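Local coordinates for EVE domain-containing protein (Pseudomonas syringae pv. tomato str. DC3000, PDB 2EVE) that is of unknown function but carries a PUA-related EVE domain and may recognise modified bases in nucleic acids, at residues A[33-38]-A[92-97]. Numbering follows the deposited sequence.
Sequences QARNFL and NPWSAL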
ATOM      1  N   GLN A  33      12.371   4.858  -1.955  1.00  8.54           N
ATOM      2  CA  GLN A  33      12.424   3.729  -1.030  1.00  8.91           C
ATOM      3  C   GLN A  33      11.152   2.888  -1.172  1.00  8.35           C
ATOM      4  O   GLN A  33      11.207   1.653  -1.194  1.00  8.09           O
ATOM      5  CB  GLN A  33      12.579   4.229   0.412  1.00 10.83           C
ATOM      6  CG  GLN A  33      12.647   3.120   1.463  1.00 13.36           C
ATOM      7  CD  GLN A  33      12.919   3.660   2.858  1.00 15.76           C
ATOM      8  OE1 GLN A  33      12.432   4.731   3.226  1.00 15.29           O
ATOM      9  NE2 GLN A  33      13.683   2.910   3.647  1.00 15.93           N
ATOM     10  N   ALA A  34      10.011   3.565  -1.283  1.00  8.22           N
ATOM     11  CA  ALA A  34       8.724   2.895  -1.439  1.00  7.81           C
ATOM     12  C   ALA A  34       8.690   2.173  -2.785  1.00  8.27           C
ATOM     13  O   ALA A  34       8.224   1.032  -2.881  1.00  6.55           O
ATOM     14  CB  ALA A  34       7.583   3.917  -1.350  1.00  7.12           C
ATOM     15  N   ARG A  35       9.186   2.844  -3.820  1.00  7.18           N
ATOM     16  CA  ARG A  35       9.231   2.267  -5.162  1.00  7.59           C
ATOM     17  C   ARG A  35      10.080   1.011  -5.159  1.00  8.30           C
ATOM     18  O   ARG A  35       9.703  -0.009  -5.736  1.00  7.43           O
ATOM     19  CB  ARG A  35       9.844   3.247  -6.172  1.00  7.35           C
ATOM     20  CG  ARG A  35      10.030   2.637  -7.570  1.00  7.53           C
ATOM     21  CD  ARG A  35      11.092   3.360  -8.400  1.00  9.55           C
ATOM     22  NE  ARG A  35      12.445   3.087  -7.915  1.00  9.38           N
ATOM     23  CZ  ARG A  35      13.556   3.487  -8.532  1.00  8.38           C
ATOM     24  NH1 ARG A  35      13.480   4.181  -9.662  1.00  9.91           N
ATOM     25  NH2 ARG A  35      14.744   3.191  -8.021  1.00  9.13           N
ATOM     26  N   ASN A  36      11.237   1.085  -4.512  1.00  7.73           N
ATOM     27  CA  ASN A  36      12.120  -0.068  -4.488  1.00  6.95           C
ATOM     28  C   ASN A  36      11.467  -1.266  -3.810  1.00  7.31           C
ATOM     29  O   ASN A  36      11.616  -2.394  -4.281  1.00  7.34           O
ATOM     30  CB  ASN A  36      13.456   0.305  -3.844  1.00  8.51           C
ATOM     31  CG  ASN A  36      14.287   1.214  -4.738  1.00  7.26           C
ATOM     32  OD1 ASN A  36      14.062   1.281  -5.950  1.00  8.27           O
ATOM     33  ND2 ASN A  36      15.261   1.903  -4.151  1.00  8.82           N
ATOM     34  N   PHE A  37      10.740  -1.036  -2.719  1.00  6.56           N
ATOM     35  CA  PHE A  37      10.050  -2.141  -2.062  1.00  6.09           C
ATOM     36  C   PHE A  37       8.983  -2.683  -3.014  1.00  7.16           C
ATOM     37  O   PHE A  37       8.847  -3.893  -3.193  1.00  7.64           O
ATOM     38  CB  PHE A  37       9.385  -1.688  -0.760  1.00  6.57           C
ATOM     39  CG  PHE A  37      10.308  -1.677   0.425  1.00  7.43           C
ATOM     40  CD1 PHE A  37      11.043  -2.810   0.758  1.00  7.30           C
ATOM     41  CD2 PHE A  37      10.427  -0.543   1.219  1.00  9.40           C
ATOM     42  CE1 PHE A  37      11.889  -2.818   1.870  1.00  6.53           C
ATOM     43  CE2 PHE A  37      11.272  -0.538   2.337  1.00  9.67           C
ATOM     44  CZ  PHE A  37      12.001  -1.677   2.659  1.00  9.81           C
ATOM     45  N   LEU A  38       8.229  -1.779  -3.634  1.00  7.53           N
ATOM     46  CA  LEU A  38       7.175  -2.182  -4.559  1.00  6.69           C
ATOM     47  C   LEU A  38       7.721  -3.084  -5.664  1.00  8.43           C
ATOM     48  O   LEU A  38       7.087  -4.068  -6.042  1.00  6.80           O
ATOM     49  CB  LEU A  38       6.506  -0.935  -5.154  1.00  7.65           C
ATOM     50  CG  LEU A  38       5.320  -1.130  -6.105  1.00  7.54           C
ATOM     51  CD1 LEU A  38       4.366   0.044  -5.967  1.00  9.76           C
ATOM     52  CD2 LEU A  38       5.811  -1.268  -7.535  1.00 10.03           C
ATOM     53  N   ASN A  92      11.462   5.969 -17.464  1.00 18.02           N
ATOM     54  CA  ASN A  92      10.439   6.195 -16.451  1.00 16.13           C
ATOM     55  C   ASN A  92      10.990   5.708 -15.113  1.00 14.28           C
ATOM     56  O   ASN A  92      11.216   4.515 -14.925  1.00 16.22           O
ATOM     57  CB  ASN A  92       9.179   5.414 -16.805  1.00 14.36           C
ATOM     58  CG  ASN A  92       7.990   5.816 -15.963  1.00 12.54           C
ATOM     59  OD1 ASN A  92       8.143   6.328 -14.852  1.00 11.95           O
ATOM     60  ND2 ASN A  92       6.791   5.575 -16.482  1.00 12.21           N
ATOM     61  N   PRO A  93      11.205   6.628 -14.165  1.00 13.51           N
ATOM     62  CA  PRO A  93      11.741   6.249 -12.852  1.00 13.43           C
ATOM     63  C   PRO A  93      10.746   5.584 -11.906  1.00 12.57           C
ATOM     64  O   PRO A  93      11.137   5.095 -10.847  1.00 12.16           O
ATOM     65  CB  PRO A  93      12.238   7.582 -12.283  1.00 17.71           C
ATOM     66  CG  PRO A  93      12.415   8.461 -13.511  1.00 19.38           C
ATOM     67  CD  PRO A  93      11.212   8.089 -14.323  1.00 15.08           C
ATOM     68  N   TRP A  94       9.474   5.546 -12.289  1.00 10.10           N
ATOM     69  CA  TRP A  94       8.450   4.986 -11.415  1.00  9.19           C
ATOM     70  C   TRP A  94       7.800   3.692 -11.873  1.00  8.62           C
ATOM     71  O   TRP A  94       7.708   3.410 -13.069  1.00  9.04           O
ATOM     72  CB  TRP A  94       7.381   6.047 -11.170  1.00  9.71           C
ATOM     73  CG  TRP A  94       7.976   7.333 -10.703  1.00  8.23           C
ATOM     74  CD1 TRP A  94       7.980   8.527 -11.367  1.00  9.12           C
ATOM     75  CD2 TRP A  94       8.683   7.550  -9.479  1.00  8.77           C
ATOM     76  NE1 TRP A  94       8.649   9.477 -10.628  1.00  9.20           N
ATOM     77  CE2 TRP A  94       9.094   8.901  -9.467  1.00  9.37           C
ATOM     78  CE3 TRP A  94       9.017   6.729  -8.391  1.00  8.33           C
ATOM     79  CZ2 TRP A  94       9.815   9.455  -8.405  1.00  9.73           C
ATOM     80  CZ3 TRP A  94       9.738   7.280  -7.333  1.00 10.74           C
ATOM     81  CH2 TRP A  94      10.131   8.632  -7.351  1.00 10.05           C
ATOM     82  N   SER A  95       7.331   2.919 -10.900  1.00  8.65           N
ATOM     83  CA  SER A  95       6.696   1.634 -11.165  1.00  7.83           C
ATOM     84  C   SER A  95       5.342   1.485 -10.494  1.00  7.36           C
ATOM     85  O   SER A  95       5.129   1.951  -9.376  1.00  9.06           O
ATOM     86  CB  SER A  95       7.601   0.496 -10.682  1.00  8.24           C
ATOM     87  OG  SER A  95       8.870   0.543 -11.307  1.00  9.93           O
ATOM     88  N   ALA A  96       4.432   0.821 -11.195  1.00  8.14           N
ATOM     89  CA  ALA A  96       3.102   0.547 -10.681  1.00  7.62           C
ATOM     90  C   ALA A  96       2.973  -0.965 -10.731  1.00  8.84           C
ATOM     91  O   ALA A  96       3.873  -1.656 -11.208  1.00  9.31           O
ATOM     92  CB  ALA A  96       2.047   1.186 -11.575  1.00  8.50           C
ATOM     93  N   LEU A  97       1.866  -1.485 -10.225  1.00 10.22           N
ATOM     94  CA  LEU A  97       1.635  -2.917 -10.283  1.00 10.96           C
ATOM     95  C   LEU A  97       0.150  -3.161 -10.133  1.00 12.43           C
ATOM     96  O   LEU A  97      -0.595  -2.254  -9.778  1.00 12.55           O
ATOM     97  CB  LEU A  97       2.445  -3.650  -9.203  1.00 16.78           C
ATOM     98  CG  LEU A  97       2.429  -3.190  -7.743  1.00 17.52           C
ATOM     99  CD1 LEU A  97       1.057  -3.403  -7.130  1.00 23.01           C
ATOM    100  CD2 LEU A  97       3.482  -3.986  -6.983  1.00 20.52           C
TER
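Arg35 meets Pro93 and Leu38 meets Leu97 where helix 32-40 packs against the start of strand 95-110, and the residues just before it, in the mixed sheet of this PUA-related EVE domain. The local axes of helix 33-38 and strand 95-97 make an angle of 45° at 8.7 Å, a separation bridged by side chains. At the polar end, Arg35 NH1 donates to Pro93 O at 2.8 Å. The bond is nearly straight (N-H...O 169°) and uses a lone pair in the carbonyl plane, with the acceptor also close to the guanidinium plane. On the way there, Arg35 CD passes 4.0 Å from Trp94 CE3. At the apolar end, Leu38 and Leu97 meet tip to tip, Leu38 CG lying 3.5 Å from Leu97 CD2, while Leu38 CD2 is 4.0 Å from Ser95 CB.

Further bonds help to orient these groups. A bend at chi3 (72°) turns the Arg35 guanidinium so that NE and NH2 grip Asn36 OD1 side-on, leaving NH1 directed at Pro93. Trp94 stacks on Tyr32 and hydrogen-bonds through NE1 to Asp84 OD2, and Ser95 OG is hydrogen-bonded to Arg39 NE on the same helix. Ala69 of strand 58-71 touches both Leu38 and Ser95. Just before the strand, an Asx turn shapes the chain around Pro93: Asn92 OD1 accepts from Trp94 N at 3.0 Å, the donor standing above the amide carbonyl plane.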